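Local structure of vinylacetyl-CoA Delta-isomerase (Nitrosopumilus maritimus SCM1, 6VJR) at residues A[108-111]-A[112-116]; A[58-61]-A[62-65]; A[203-206]-A[207-210]; A[122-125]-A[126-130]; A[163-166]-A[167-171]. The protein probably dehydrates 4-hydroxybutyryl-CoA and isomerises vinylacetyl-CoA, working with bound FAD and a [4Fe-4S] cluster. All coordinates share one frame; numbering follows the deposited sequence.

Contact 1 (A[108-111]-A[112-116]); sequences NSLH and STTFE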
loop_
_atom_site.group_PDB
_atom_site.type_symbol
_atom_site.label_atom_id
_atom_site.label_comp_id
_atom_site.label_asym_id
_atom_site.label_seq_id
_atom_site.Cartn_x
_atom_site.Cartn_y
_atom_site.Cartn_z
ATOM N N ASN A 108 13.924 19.176 -26.964
ATOM C CA ASN A 108 13.393 18.050 -27.707
ATOM C C ASN A 108 11.917 18.307 -28.064
ATOM O O ASN A 108 11.491 18.054 -29.172
ATOM C CB ASN A 108 13.690 16.747 -26.981
ATOM C CG ASN A 108 15.079 16.232 -27.332
ATOM O OD1 ASN A 108 15.259 15.447 -28.264
ATOM N ND2 ASN A 108 16.085 16.691 -26.612
ATOM N N SER A 109 11.130 18.783 -27.101
ATOM C CA SER A 109 9.722 19.059 -27.333
ATOM C C SER A 109 9.507 20.218 -28.312
ATOM O O SER A 109 8.599 20.196 -29.162
ATOM C CB SER A 109 9.008 19.249 -25.993
ATOM O OG SER A 109 9.445 20.387 -25.259
ATOM N N LEU A 110 10.338 21.255 -28.201
ATOM C CA LEU A 110 10.251 22.379 -29.134
ATOM C C LEU A 110 10.612 21.986 -30.551
ATOM O O LEU A 110 10.054 22.552 -31.483
ATOM C CB LEU A 110 11.115 23.525 -28.668
ATOM C CG LEU A 110 10.532 24.337 -27.530
ATOM C CD1 LEU A 110 11.621 25.178 -26.896
ATOM C CD2 LEU A 110 9.353 25.196 -28.002
ATOM N N HIS A 111 11.509 21.013 -30.716
ATOM C CA HIS A 111 11.932 20.659 -32.058
ATOM C C HIS A 111 10.729 20.186 -32.882
ATOM O O HIS A 111 10.487 20.672 -33.991
ATOM C CB HIS A 111 13.019 19.589 -31.984
ATOM C CG HIS A 111 13.653 19.271 -33.280
ATOM N ND1 HIS A 111 13.047 18.440 -34.193
ATOM C CD2 HIS A 111 14.828 19.666 -33.835
ATOM C CE1 HIS A 111 13.868 18.313 -35.255
ATOM N NE2 HIS A 111 14.948 19.049 -35.064
ATOM N N SER A 112 9.917 19.288 -32.311
ATOM C CA SER A 112 8.747 18.781 -33.018
ATOM C C SER A 112 7.610 19.806 -33.058
ATOM O O SER A 112 6.918 19.911 -34.058
ATOM C CB SER A 112 8.266 17.464 -32.455
ATOM O OG SER A 112 7.768 17.588 -31.134
ATOM N N THR A 113 7.398 20.549 -31.971
ATOM C CA THR A 113 6.261 21.452 -31.887
ATOM C C THR A 113 6.438 22.607 -32.883
ATOM O O THR A 113 5.505 22.959 -33.600
ATOM C CB THR A 113 6.077 21.959 -30.465
ATOM O OG1 THR A 113 5.911 20.855 -29.578
ATOM C CG2 THR A 113 4.845 22.844 -30.406
ATOM N N THR A 114 7.623 23.233 -32.938
ATOM C CA THR A 114 7.857 24.358 -33.855
ATOM C C THR A 114 7.613 23.938 -35.304
ATOM O O THR A 114 7.084 24.718 -36.100
ATOM C CB THR A 114 9.255 24.941 -33.691
ATOM O OG1 THR A 114 10.224 23.906 -33.816
ATOM C CG2 THR A 114 9.401 25.726 -32.400
ATOM N N PHE A 115 8.048 22.723 -35.658
ATOM C CA PHE A 115 7.842 22.182 -36.987
ATOM C C PHE A 115 6.356 22.178 -37.348
ATOM O O PHE A 115 5.972 22.574 -38.460
ATOM C CB PHE A 115 8.470 20.788 -37.063
ATOM C CG PHE A 115 8.393 20.174 -38.451
ATOM C CD1 PHE A 115 7.237 19.547 -38.884
ATOM C CD2 PHE A 115 9.493 20.175 -39.294
ATOM C CE1 PHE A 115 7.189 18.927 -40.105
ATOM C CE2 PHE A 115 9.427 19.578 -40.537
ATOM C CZ PHE A 115 8.276 18.958 -40.940
ATOM N N GLU A 116 5.525 21.763 -36.378
ATOM C CA GLU A 116 4.101 21.617 -36.612
ATOM C C GLU A 116 3.404 22.972 -36.640
ATOM O O GLU A 116 2.481 23.122 -37.419
ATOM C CB GLU A 116 3.468 20.614 -35.657
ATOM C CG GLU A 116 3.948 19.203 -36.010
ATOM C CD GLU A 116 3.375 18.045 -35.216
ATOM O OE1 GLU A 116 2.126 17.964 -35.211
ATOM O OE2 GLU A 116 4.154 17.217 -34.677
HETATM O O HOH W 1 9.382 16.307 -29.578
#
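Asn108 meets Ser112, one turn further along helix 101-121, through a water that donates to Asn108 O at 2.8 Å and lies 2.6 Å from Ser112 OG. The hydroxyl of Ser112 also bonds to Arg284, on helix 278-292, while the amide of Asn108 turns away to Ala74 N. Ser109 takes part with its carbonyl. Its O accepts Thr113 N at 3.1 Å and Thr113 OG1 at 2.8 Å, the hydroxyl standing well above the carbonyl plane (37° out of it). Thr113 can manage this because OG1 lies beside its own backbone N, anti to the carbonyl carbon (chi1 -57°). Leu110 O is gripped in the same double way, by Thr114 N at 2.9 Å and Thr114 OG1 at 2.7 Å, but here the two donors arrive from opposite faces of the carbonyl plane. At His111 the imidazole swings off the helix to reach Ser352 through ND1, and its carbonyl O faces the next turn, 3.2 Å from Thr114 OG1. The rings of His111 and Phe115 both meet His126 of helix 125-139 edge-to-face. Two consecutive threonines thus bury their hydroxyls by returning them to carbonyls four residues back. Since Thr114 OG1 gives its proton to Leu110 O, its bond to His126 ND1 probably uses a proton carried by the imidazole.

Contact 2 (A[58-61]-A[62-65]); sequences ADSS and ITGL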
loop_
_atom_site.group_PDB
_atom_site.type_symbol
_atom_site.label_atom_id
_atom_site.label_comp_id
_atom_site.label_asym_id
_atom_site.label_seq_id
_atom_site.Cartn_x
_atom_site.Cartn_y
_atom_site.Cartn_z
ATOM N N ALA A 58 27.025 12.970 -27.656
ATOM C CA ALA A 58 26.368 12.401 -28.811
ATOM C C ALA A 58 26.892 13.055 -30.082
ATOM O O ALA A 58 27.320 14.196 -30.047
ATOM C CB ALA A 58 24.900 12.658 -28.710
ATOM N N ASP A 59 26.715 12.378 -31.213
ATOM C CA ASP A 59 26.999 12.988 -32.502
ATOM C C ASP A 59 25.739 13.639 -33.057
ATOM O O ASP A 59 24.783 12.980 -33.387
ATOM C CB ASP A 59 27.555 11.956 -33.469
ATOM C CG ASP A 59 28.850 11.292 -33.015
ATOM O OD1 ASP A 59 29.821 12.013 -32.700
ATOM O OD2 ASP A 59 28.868 10.057 -32.919
ATOM N N SER A 60 25.747 14.954 -33.168
ATOM C CA SER A 60 24.614 15.737 -33.628
ATOM C C SER A 60 24.584 15.794 -35.152
ATOM O O SER A 60 25.516 16.334 -35.738
ATOM C CB SER A 60 24.748 17.160 -33.104
ATOM O OG SER A 60 23.721 17.977 -33.662
ATOM N N SER A 61 23.471 15.337 -35.753
ATOM C CA SER A 61 23.240 15.524 -37.179
ATOM C C SER A 61 22.897 16.980 -37.490
ATOM O O SER A 61 22.913 17.365 -38.657
ATOM C CB SER A 61 22.120 14.629 -37.698
ATOM O OG SER A 61 22.442 13.258 -37.521
ATOM N N ILE A 62 22.497 17.763 -36.468
ATOM C CA ILE A 62 22.177 19.167 -36.694
ATOM C C ILE A 62 23.429 19.993 -37.052
ATOM O O ILE A 62 23.408 20.714 -38.048
ATOM C CB ILE A 62 21.365 19.739 -35.520
ATOM C CG1 ILE A 62 20.052 18.973 -35.425
ATOM C CG2 ILE A 62 21.131 21.243 -35.705
ATOM C CD1 ILE A 62 19.141 19.333 -34.264
ATOM N N THR A 63 24.492 19.867 -36.242
ATOM C CA THR A 63 25.714 20.635 -36.336
ATOM C C THR A 63 26.866 19.811 -36.898
ATOM O O THR A 63 27.888 20.405 -37.282
ATOM C CB THR A 63 26.133 21.203 -34.972
ATOM O OG1 THR A 63 26.166 20.114 -34.041
ATOM C CG2 THR A 63 25.188 22.281 -34.461
ATOM N N GLY A 64 26.757 18.466 -36.878
ATOM C CA GLY A 64 27.884 17.631 -37.262
ATOM C C GLY A 64 28.967 17.612 -36.188
ATOM O O GLY A 64 30.092 17.243 -36.459
ATOM N N LEU A 65 28.620 18.041 -34.967
ATOM C CA LEU A 65 29.560 18.117 -33.853
ATOM C C LEU A 65 29.267 17.014 -32.858
ATOM O O LEU A 65 28.136 16.579 -32.794
ATOM C CB LEU A 65 29.407 19.439 -33.110
ATOM C CG LEU A 65 29.708 20.713 -33.891
ATOM C CD1 LEU A 65 29.289 21.939 -33.067
ATOM C CD2 LEU A 65 31.194 20.741 -34.237
HETATM O O HOH W 2 30.109 14.316 -34.657
#
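The flat groups that meet between Ser60 and residues 64-65 are peptide units rather than rings. Ser60 N meets Leu65 O nearly along the C=O axis, in an almost straight bond of 2.9 Å. The plane of the Ser60 carbonyl is approached less squarely: Gly64 N sits 27° out of it, at 2.7 Å from Ser60 O. Together these bonds close a beta-hairpin in which residues 60-65 link the antiparallel strands 57-59 and 66-68, with 61-64 enclosed by the Ser60-Leu65 bond. The loop runs through three residues of helical character and then turns at Gly64, whose positive phi (74°) glycine takes up easily.

Ser60 fills the inside of this loop with its own side chain. With OG anti to its backbone N (chi1 174°), the hydroxyl turns in toward the N-H groups of Ile62 and Thr63. It accepts Thr63 N at 3.3 Å, and more weakly Ile62 N at 3.1 Å; with Ser60 O accepting Gly64 N, this is the pattern of an ST motif. The same oxygen bonds to Gln137 on helix 125-139, as does Thr63 OG1, which fastens the hairpin loop to that helix. Without the hydroxyl, as with an alanine here, the N-H groups of Ile62 and Thr63 are likely to lose their shared acceptor, and Gln137 one of its hydroxyl partners. Ile62 adds an apolar contact with the same helix through Leu130 and Val133. A water donates to Asp59 OD1 at 3.0 Å and reaches Gly64 O only weakly, at 3.4 Å.

Contact 3 (A[203-206]-A[207-210]); sequences RLTE and SDKD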
loop_
_atom_site.group_PDB
_atom_site.type_symbol
_atom_site.label_atom_id
_atom_site.label_comp_id
_atom_site.label_asym_id
_atom_site.label_seq_id
_atom_site.Cartn_x
_atom_site.Cartn_y
_atom_site.Cartn_z
ATOM N N ARG A 203 -2.933 24.531 -21.514
ATOM C CA ARG A 203 -3.751 24.727 -22.693
ATOM C C ARG A 203 -4.226 26.179 -22.703
ATOM O O ARG A 203 -4.652 26.728 -21.674
ATOM C CB ARG A 203 -4.961 23.791 -22.631
ATOM C CG ARG A 203 -5.870 23.795 -23.850
ATOM C CD ARG A 203 -6.991 22.772 -23.663
ATOM N NE ARG A 203 -7.983 22.985 -24.722
ATOM C CZ ARG A 203 -8.954 23.911 -24.719
ATOM N NH1 ARG A 203 -9.560 24.197 -25.853
ATOM N NH2 ARG A 203 -9.274 24.594 -23.622
ATOM N N LEU A 204 -4.214 26.771 -23.895
ATOM C CA LEU A 204 -4.636 28.155 -24.076
ATOM C C LEU A 204 -5.821 28.195 -25.026
ATOM O O LEU A 204 -5.832 27.475 -26.012
ATOM C CB LEU A 204 -3.489 28.985 -24.645
ATOM C CG LEU A 204 -2.242 29.110 -23.767
ATOM C CD1 LEU A 204 -1.158 29.911 -24.507
ATOM C CD2 LEU A 204 -2.484 29.672 -22.387
ATOM N N THR A 205 -6.789 29.057 -24.707
ATOM C CA THR A 205 -7.883 29.366 -25.588
ATOM C C THR A 205 -7.576 30.648 -26.380
ATOM O O THR A 205 -6.575 31.362 -26.194
ATOM C CB THR A 205 -9.183 29.487 -24.793
ATOM O OG1 THR A 205 -9.089 30.714 -24.074
ATOM C CG2 THR A 205 -9.415 28.308 -23.865
ATOM N N GLU A 206 -8.466 30.953 -27.309
ATOM C CA GLU A 206 -8.290 32.154 -28.115
ATOM C C GLU A 206 -8.199 33.417 -27.244
ATOM O O GLU A 206 -7.454 34.335 -27.576
ATOM C CB GLU A 206 -9.385 32.276 -29.173
ATOM C CG GLU A 206 -9.156 33.460 -30.105
ATOM C CD GLU A 206 -10.150 33.557 -31.255
ATOM O OE1 GLU A 206 -10.013 34.489 -32.082
ATOM O OE2 GLU A 206 -11.059 32.698 -31.326
ATOM N N SER A 207 -8.937 33.451 -26.122
ATOM C CA SER A 207 -8.876 34.582 -25.206
ATOM C C SER A 207 -7.494 34.716 -24.543
ATOM O O SER A 207 -7.192 35.762 -23.948
ATOM C CB SER A 207 -9.983 34.487 -24.163
ATOM O OG SER A 207 -9.736 33.460 -23.209
ATOM N N ASP A 208 -6.665 33.656 -24.623
ATOM C CA ASP A 208 -5.358 33.623 -23.986
ATOM C C ASP A 208 -4.218 33.837 -24.983
ATOM O O ASP A 208 -3.079 33.496 -24.677
ATOM C CB ASP A 208 -5.166 32.299 -23.257
ATOM C CG ASP A 208 -6.247 31.908 -22.260
ATOM O OD1 ASP A 208 -6.526 32.749 -21.405
ATOM O OD2 ASP A 208 -6.778 30.752 -22.351
ATOM N N LYS A 209 -4.511 34.383 -26.166
ATOM C CA LYS A 209 -3.534 34.552 -27.241
ATOM C C LYS A 209 -2.269 35.275 -26.765
ATOM O O LYS A 209 -1.171 34.921 -27.168
ATOM C CB LYS A 209 -4.239 35.303 -28.384
ATOM C CG LYS A 209 -3.472 35.385 -29.644
ATOM C CD LYS A 209 -4.315 35.862 -30.825
ATOM C CE LYS A 209 -4.321 37.371 -30.948
ATOM N NZ LYS A 209 -5.158 37.922 -32.023
ATOM N N ASP A 210 -2.408 36.310 -25.921
ATOM C CA ASP A 210 -1.265 37.090 -25.457
ATOM C C ASP A 210 -0.255 36.248 -24.664
ATOM O O ASP A 210 0.898 36.637 -24.506
ATOM C CB ASP A 210 -1.713 38.284 -24.638
ATOM C CG ASP A 210 -2.405 39.382 -25.419
ATOM O OD1 ASP A 210 -2.470 39.270 -26.671
ATOM O OD2 ASP A 210 -2.890 40.328 -24.763
HETATM O O HOH W 3 -11.600 31.961 -25.622
HETATM O O HOH W 4 -11.322 31.567 -23.029
#
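Thr205 and Asp208 set their side chains obliquely across each other at the start of a 3-10 turn, in the connection between the antiparallel strands 195-198 and 213-218. The pattern recalls one half of a capping box: Asp208, three residues on, returns its carboxylate to the backbone of Thr205. Asp208 OD2 accepts Thr205 N at 2.9 Å on its anti side, close to the carboxylate plane. Thr205 OG1, also 2.9 Å from Asp208 OD2, comes instead from above that plane (67° out of it), so one oxygen is held from two quite different directions. With chi1 of 73° OG1 stands between the backbone N and the carbonyl carbon, on the same flank as the carboxylate. Asp208 N closes the turn on Thr205 O at 2.8 Å, and Lys209 N follows on Glu206 O at 3.3 Å. Leu204 supplies the apolar side, its CD2 lying 3.9 Å from Asp208 CB. The other carboxylate oxygen, OD1, bonds to Ser159 N; so many donors round a buried aspartate probably favour its charged form. Beside the turn a water donates to Thr205 OG1 at 3.2 Å and accepts from Ser207 N at 3.1 Å.

Contact 4 (A[122-125]-A[126-130]); sequences GTDY and HKRFL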
loop_
_atom_site.group_PDB
_atom_site.type_symbol
_atom_site.label_atom_id
_atom_site.label_comp_id
_atom_site.label_asym_id
_atom_site.label_seq_id
_atom_site.Cartn_x
_atom_site.Cartn_y
_atom_site.Cartn_z
ATOM N N GLY A 122 2.786 28.610 -41.731
ATOM C CA GLY A 122 3.694 29.176 -42.707
ATOM C C GLY A 122 4.740 30.091 -42.058
ATOM O O GLY A 122 5.359 30.881 -42.754
ATOM N N THR A 123 4.971 29.909 -40.750
ATOM C CA THR A 123 5.945 30.656 -39.961
ATOM C C THR A 123 7.314 29.977 -40.057
ATOM O O THR A 123 7.472 28.989 -40.762
ATOM C CB THR A 123 5.404 30.749 -38.531
ATOM O OG1 THR A 123 4.890 29.464 -38.195
ATOM C CG2 THR A 123 4.214 31.696 -38.438
ATOM N N ASP A 124 8.331 30.541 -39.400
ATOM C CA ASP A 124 9.673 29.971 -39.458
ATOM C C ASP A 124 10.254 29.800 -38.060
ATOM O O ASP A 124 11.460 29.921 -37.859
ATOM C CB ASP A 124 10.640 30.794 -40.279
ATOM C CG ASP A 124 10.761 32.234 -39.824
ATOM O OD1 ASP A 124 10.106 32.564 -38.837
ATOM O OD2 ASP A 124 11.437 33.026 -40.506
ATOM N N TYR A 125 9.392 29.427 -37.116
ATOM C CA TYR A 125 9.819 29.098 -35.768
ATOM C C TYR A 125 10.821 27.946 -35.740
ATOM O O TYR A 125 11.732 27.943 -34.904
ATOM C CB TYR A 125 8.630 28.805 -34.863
ATOM C CG TYR A 125 7.601 29.922 -34.821
ATOM C CD1 TYR A 125 7.924 31.182 -34.345
ATOM C CD2 TYR A 125 6.273 29.688 -35.156
ATOM C CE1 TYR A 125 6.991 32.210 -34.301
ATOM C CE2 TYR A 125 5.335 30.709 -35.120
ATOM C CZ TYR A 125 5.678 31.971 -34.663
ATOM O OH TYR A 125 4.752 32.978 -34.663
ATOM N N HIS A 126 10.604 26.932 -36.567
ATOM C CA HIS A 126 11.494 25.779 -36.586
ATOM C C HIS A 126 12.889 26.200 -37.057
ATOM O O HIS A 126 13.877 25.758 -36.470
ATOM C CB HIS A 126 10.890 24.646 -37.424
ATOM C CG HIS A 126 11.589 23.369 -37.283
ATOM N ND1 HIS A 126 11.579 22.687 -36.087
ATOM C CD2 HIS A 126 12.318 22.632 -38.139
ATOM C CE1 HIS A 126 12.312 21.566 -36.211
ATOM N NE2 HIS A 126 12.769 21.518 -37.466
ATOM N N LYS A 127 12.980 27.022 -38.119
ATOM C CA LYS A 127 14.260 27.536 -38.618
ATOM C C LYS A 127 14.980 28.348 -37.547
ATOM O O LYS A 127 16.167 28.118 -37.268
ATOM C CB LYS A 127 14.069 28.377 -39.893
ATOM C CG LYS A 127 13.600 27.602 -41.106
ATOM C CD LYS A 127 13.355 28.405 -42.385
ATOM C CE LYS A 127 12.254 27.842 -43.274
ATOM N NZ LYS A 127 10.903 28.025 -42.708
ATOM N N ARG A 128 14.220 29.237 -36.878
ATOM C CA ARG A 128 14.753 29.993 -35.758
ATOM C C ARG A 128 15.271 29.041 -34.683
ATOM O O ARG A 128 16.387 29.219 -34.164
ATOM C CB ARG A 128 13.668 30.902 -35.191
ATOM C CG ARG A 128 13.268 32.046 -36.096
ATOM C CD ARG A 128 12.106 32.716 -35.401
ATOM N NE ARG A 128 11.585 33.826 -36.192
ATOM C CZ ARG A 128 10.520 34.547 -35.880
ATOM N NH1 ARG A 128 10.061 35.510 -36.680
ATOM N NH2 ARG A 128 9.911 34.322 -34.774
ATOM N N PHE A 129 14.439 28.050 -34.312
ATOM C CA PHE A 129 14.825 27.126 -33.277
ATOM C C PHE A 129 16.094 26.343 -33.631
ATOM O O PHE A 129 16.977 26.194 -32.789
ATOM C CB PHE A 129 13.623 26.253 -32.907
ATOM C CG PHE A 129 14.003 25.302 -31.791
ATOM C CD1 PHE A 129 14.259 25.762 -30.507
ATOM C CD2 PHE A 129 14.157 23.950 -32.035
ATOM C CE1 PHE A 129 14.652 24.876 -29.525
ATOM C CE2 PHE A 129 14.494 23.068 -31.022
ATOM C CZ PHE A 129 14.765 23.536 -29.788
ATOM N N LEU A 130 16.215 25.854 -34.855
ATOM C CA LEU A 130 17.417 25.129 -35.237
ATOM C C LEU A 130 18.673 26.004 -35.149
ATOM O O LEU A 130 19.754 25.511 -34.765
ATOM C CB LEU A 130 17.268 24.528 -36.638
ATOM C CG LEU A 130 16.258 23.389 -36.766
ATOM C CD1 LEU A 130 16.158 22.947 -38.199
ATOM C CD2 LEU A 130 16.644 22.220 -35.839
HETATM O O HOH W 5 10.943 35.447 -39.412
#
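Asp124 and Arg128 form the first shell, a salt bridge one turn apart at the start of helix 125-139. Asp124 OD1 lies 3.3 Å from Arg128 NE but over one face of the guanidinium, with the two flat groups turned 55° against each other. No N-H points at this oxygen, so the attraction is one of charge alone. A directed link is supplied by a water, which donates to Asp124 OD2 at 2.7 Å and accepts from Arg128 NH1 at 2.9 Å. The arginine chain is extended from CG to NE and runs alongside Tyr125; its NH2 is 3.6 Å from Tyr125 CE1, the ring standing almost at right angles to the guanidinium plane (83°).

Beneath these side chains the first backbone bonds of the helix are in place, Arg128 N to Asp124 O at 3.0 Å and Phe129 N to Tyr125 O at 2.8 Å. Further out, Val269 O holds Arg128 NH2 and Glu274 takes the hydroxyl of Tyr125, so both long side chains are anchored at their ends. Although Asp124 occupies the N-cap position, its side chain makes no capping bond. Asp118 serves instead, from the last turn of the preceding helix: its carboxylate bonds to Tyr125 N, His126 N and Thr123 OG1. Gly122 leaves the helical conformation with positive phi between the two. This is a short helix-loop-helix connection, a helical hairpin, where helix 101-121 supplies the acceptors for the opening N-H groups of helix 125-139.

Contact 5 (A[163-166]-A[167-171]); sequences DPDL and FTRIV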
loop_
_atom_site.group_PDB
_atom_site.type_symbol
_atom_site.label_atom_id
_atom_site.label_comp_id
_atom_site.label_asym_id
_atom_site.label_seq_id
_atom_site.Cartn_x
_atom_site.Cartn_y
_atom_site.Cartn_z
ATOM N N ASP A 163 -4.995 39.507 -11.941
ATOM C CA ASP A 163 -3.753 40.132 -12.374
ATOM C C ASP A 163 -3.262 39.368 -13.589
ATOM O O ASP A 163 -2.890 38.216 -13.498
ATOM C CB ASP A 163 -2.717 40.125 -11.261
ATOM C CG ASP A 163 -1.366 40.732 -11.601
ATOM O OD1 ASP A 163 -1.145 41.111 -12.801
ATOM O OD2 ASP A 163 -0.509 40.774 -10.678
ATOM N N PRO A 164 -3.275 39.976 -14.785
ATOM C CA PRO A 164 -2.896 39.250 -15.984
ATOM C C PRO A 164 -1.454 38.745 -16.005
ATOM O O PRO A 164 -1.170 37.876 -16.790
ATOM C CB PRO A 164 -3.210 40.222 -17.107
ATOM C CG PRO A 164 -2.985 41.537 -16.414
ATOM C CD PRO A 164 -3.646 41.375 -15.078
ATOM N N ASP A 165 -0.563 39.299 -15.172
ATOM C CA ASP A 165 0.841 38.921 -15.141
ATOM C C ASP A 165 1.072 37.587 -14.426
ATOM O O ASP A 165 2.195 37.111 -14.396
ATOM C CB ASP A 165 1.672 39.998 -14.471
ATOM C CG ASP A 165 1.702 41.328 -15.207
ATOM O OD1 ASP A 165 1.516 41.318 -16.449
ATOM O OD2 ASP A 165 1.880 42.363 -14.524
ATOM N N LEU A 166 0.029 36.955 -13.836
ATOM C CA LEU A 166 0.224 35.731 -13.070
ATOM C C LEU A 166 0.554 34.526 -13.952
ATOM O O LEU A 166 1.013 33.480 -13.459
ATOM C CB LEU A 166 -0.946 35.455 -12.141
ATOM C CG LEU A 166 -1.100 36.431 -10.973
ATOM C CD1 LEU A 166 -2.442 36.370 -10.240
ATOM C CD2 LEU A 166 0.006 36.160 -9.986
ATOM N N PHE A 167 0.337 34.695 -15.262
ATOM C CA PHE A 167 0.952 33.876 -16.286
ATOM C C PHE A 167 1.708 34.829 -17.207
ATOM O O PHE A 167 1.228 35.938 -17.492
ATOM C CB PHE A 167 -0.090 33.105 -17.107
ATOM C CG PHE A 167 -0.839 31.998 -16.391
ATOM C CD1 PHE A 167 -1.861 32.307 -15.495
ATOM C CD2 PHE A 167 -0.563 30.672 -16.643
ATOM C CE1 PHE A 167 -2.582 31.306 -14.886
ATOM C CE2 PHE A 167 -1.270 29.666 -15.994
ATOM C CZ PHE A 167 -2.302 29.995 -15.149
ATOM N N THR A 168 2.844 34.372 -17.721
ATOM C CA THR A 168 3.727 35.179 -18.550
ATOM C C THR A 168 3.094 35.504 -19.909
ATOM O O THR A 168 2.549 34.643 -20.599
ATOM C CB THR A 168 5.059 34.435 -18.688
ATOM O OG1 THR A 168 5.664 34.320 -17.404
ATOM C CG2 THR A 168 6.039 35.166 -19.587
ATOM N N ARG A 169 3.169 36.779 -20.287
ATOM C CA ARG A 169 2.499 37.256 -21.489
ATOM C C ARG A 169 3.322 38.296 -22.253
ATOM O O ARG A 169 4.215 38.947 -21.719
ATOM C CB ARG A 169 1.159 37.889 -21.121
ATOM C CG ARG A 169 1.332 39.112 -20.226
ATOM C CD ARG A 169 0.003 39.594 -19.688
ATOM N NE ARG A 169 0.112 40.752 -18.787
ATOM C CZ ARG A 169 -0.286 41.981 -19.081
ATOM N NH1 ARG A 169 -1.052 42.159 -20.110
ATOM N NH2 ARG A 169 -0.042 43.002 -18.283
ATOM N N ILE A 170 2.972 38.440 -23.527
ATOM C CA ILE A 170 3.470 39.540 -24.340
ATOM C C ILE A 170 2.732 40.814 -23.933
ATOM O O ILE A 170 1.505 40.858 -23.952
ATOM C CB ILE A 170 3.213 39.241 -25.816
ATOM C CG1 ILE A 170 3.875 37.925 -26.248
ATOM C CG2 ILE A 170 3.659 40.398 -26.701
ATOM C CD1 ILE A 170 3.339 37.367 -27.550
ATOM N N VAL A 171 3.482 41.864 -23.613
ATOM C CA VAL A 171 2.904 43.155 -23.262
ATOM C C VAL A 171 3.119 44.212 -24.340
ATOM O O VAL A 171 2.434 45.236 -24.312
ATOM C CB VAL A 171 3.409 43.643 -21.899
ATOM C CG1 VAL A 171 2.946 42.738 -20.764
ATOM C CG2 VAL A 171 4.905 43.817 -21.818
HETATM O O HOH W 6 -2.739 35.616 -16.067
HETATM O O HOH W 7 2.126 44.157 -16.580
#
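Asp165 and Arg169 form a salt bridge that ties the end of an Asx turn, Asp163-Pro164-Asp165, to the start of strand 169-173; in the turn Asp163 OD1 accepts Asp165 N at 3.0 Å. The charged bond is side-on and two-pronged: Arg169 NE at 2.8 Å and Arg169 NH2 at 2.9 Å both close on Asp165 OD1. That oxygen lies in the guanidinium plane, while the carboxylate as a whole is turned 29° from it. Arg169 reaches back to the turn because its CG stands between the backbone N and the carbonyl carbon (chi1 63°) and its chain is then extended as far as NE. Asp165 OD2, and Asp163 OD2 with it, form salt bridges to Lys408 of the second subunit, so the turn also belongs to a subunit interface.

Packing fixes the guanidinium from above and below. Pro164 CG lies 3.7 Å from one face, over its centre, and Val171 CG1 lies equally far above the opposite face. Shortening Arg169 to an alanine is likely to deprive Asp165 OD1 of both N-H donors and to open a gap between Pro164 and Val171.

Water and backbone complete the set. One water donates to Asp165 OD2 and accepts weakly from Arg169 NH2, giving the ion pair a second, looser link. Pro164 O accepts from the indole NE1 of Trp211. It also receives a second water at 2.8 Å, which takes only a weak bond from Phe167 N, 3.3 Å away.

Along the chain the order is contact 2, contact 1, contact 4, contact 5 and contact 3, all in its first half. The first three form one neighbourhood. Contacts 1 and 4, on the successive helices 101-121 and 125-139, have centres 9 Å apart and meet round His126; contact 2 lies 18 to 19 Å from both and joins them through Ile62, whose CD1 rests against both His111 and Leu130. Contacts 5 and 3, 12 Å apart, meet where Asp210 O bonds to Ile170 N, tying a loop of the four-stranded sheet to strand 169-173. The contacts thus fall into a helical group and a beta group. Contact 5 comes closest to the flavin, its Phe167 side chain about 9 Å from bound FAD.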